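Local structure of cyclic di-GMP-binding protein XC_3703 (Xanthomonas campestris pv. campestris, 5B7W) at residues A51-D54 against F55-K58. The protein binds the bacterial second messenger cyclic di-GMP and, in its absence, promotes binding of a LysR-type transcriptional regulator to its target genes. Sequence-based numbering, arbitrary orientation.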
# COMPACT_ATOMS: atom_id res chain seq x y z
N ALA A 51 20.91 -5.68 -4.48
CA ALA A 51 21.48 -6.98 -4.73
C ALA A 51 22.53 -6.85 -5.82
O ALA A 51 22.62 -5.79 -6.47
CB ALA A 51 20.40 -8.00 -5.15
N PRO A 52 23.37 -7.86 -6.02
CA PRO A 52 24.36 -7.78 -7.10
C PRO A 52 23.76 -7.66 -8.50
O PRO A 52 24.36 -7.00 -9.36
CB PRO A 52 25.16 -9.08 -6.95
CG PRO A 52 25.05 -9.41 -5.51
CD PRO A 52 23.67 -8.97 -5.09
N SER A 53 22.61 -8.27 -8.75
CA SER A 53 22.07 -8.33 -10.11
C SER A 53 20.59 -7.94 -10.12
O SER A 53 19.91 -7.94 -9.10
CB SER A 53 22.24 -9.73 -10.71
OG SER A 53 21.46 -10.69 -10.02
N ASP A 54 20.12 -7.62 -11.33
CA ASP A 54 18.71 -7.29 -11.52
C ASP A 54 17.81 -8.46 -11.17
O ASP A 54 16.72 -8.27 -10.61
CB ASP A 54 18.48 -6.84 -12.97
CG ASP A 54 17.17 -6.09 -13.16
OD1 ASP A 54 16.10 -6.69 -12.95
OD2 ASP A 54 17.22 -4.90 -13.54
N PHE A 55 18.24 -9.68 -11.50
CA PHE A 55 17.41 -10.85 -11.23
C PHE A 55 17.28 -11.11 -9.73
O PHE A 55 16.22 -11.55 -9.26
CB PHE A 55 17.99 -12.08 -11.93
CG PHE A 55 17.41 -13.38 -11.44
CD1 PHE A 55 16.12 -13.75 -11.79
CD2 PHE A 55 18.14 -14.22 -10.62
CE1 PHE A 55 15.58 -14.94 -11.34
CE2 PHE A 55 17.61 -15.41 -10.16
CZ PHE A 55 16.33 -15.77 -10.52
N GLN A 56 18.35 -10.87 -8.97
CA GLN A 56 18.30 -11.11 -7.53
C GLN A 56 17.38 -10.13 -6.83
O GLN A 56 16.74 -10.49 -5.83
CB GLN A 56 19.71 -11.05 -6.94
CG GLN A 56 20.52 -12.31 -7.19
CD GLN A 56 21.99 -12.13 -6.85
OE1 GLN A 56 22.62 -11.16 -7.28
NE2 GLN A 56 22.54 -13.06 -6.08
N VAL A 57 17.29 -8.89 -7.32
CA VAL A 57 16.31 -7.96 -6.78
C VAL A 57 14.89 -8.42 -7.12
O VAL A 57 13.97 -8.30 -6.30
CB VAL A 57 16.58 -6.53 -7.28
CG1 VAL A 57 15.45 -5.59 -6.87
CG2 VAL A 57 17.91 -6.02 -6.74
N LYS A 58 14.70 -8.96 -8.33
CA LYS A 58 13.40 -9.50 -8.70
C LYS A 58 12.99 -10.63 -7.77
O LYS A 58 11.82 -10.75 -7.40
CB LYS A 58 13.43 -9.98 -10.15
CG LYS A 58 12.05 -10.32 -10.71
CD LYS A 58 12.11 -11.49 -11.68
CE LYS A 58 12.67 -11.09 -13.03
NZ LYS A 58 12.58 -12.21 -14.01
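Ser53 and Gln56 clasp each other in a capping box, an instructive case of how a helix start deals with its first amides. Ser53 is the N-cap of helix 54-70. With chi1 at 66°, its hydroxyl sits between its own backbone N and carbonyl carbon and faces the first turn, where Ser53 OG accepts from Gln56 N at 3.3 Å with an N-H...O angle of 153°. The return half comes from the Gln56 side chain, which reaches back over the cap: Ser53 N gives a weak, bent bond to Gln56 OE1 (3.2 Å, 120°). The same OE1 lies 3.0 Å from Ser53 OG, and also rests against the ring of Pro52, 3.3 Å from Pro52 CD, the two side chains crossing at about a right angle. Ser53 O receives weak bonds from Gln56 N and Val57 N, whereas Asp54 O takes Lys58 N at 3.1 Å, a regular helical bond. On the inner side Ala51 CB meets Val57 CG2 at 3.6 Å, and Val57 continues onto Ala90 and Gln92 of strand 90-96, joining the helix start to the sheet of this RRM-like domain. Each capping side chain thus accepts from the other's backbone N-H, Ser53 OG replacing a preceding turn's carbonyl, and the three weak bonds are consistent with a helix start held by several small contributions.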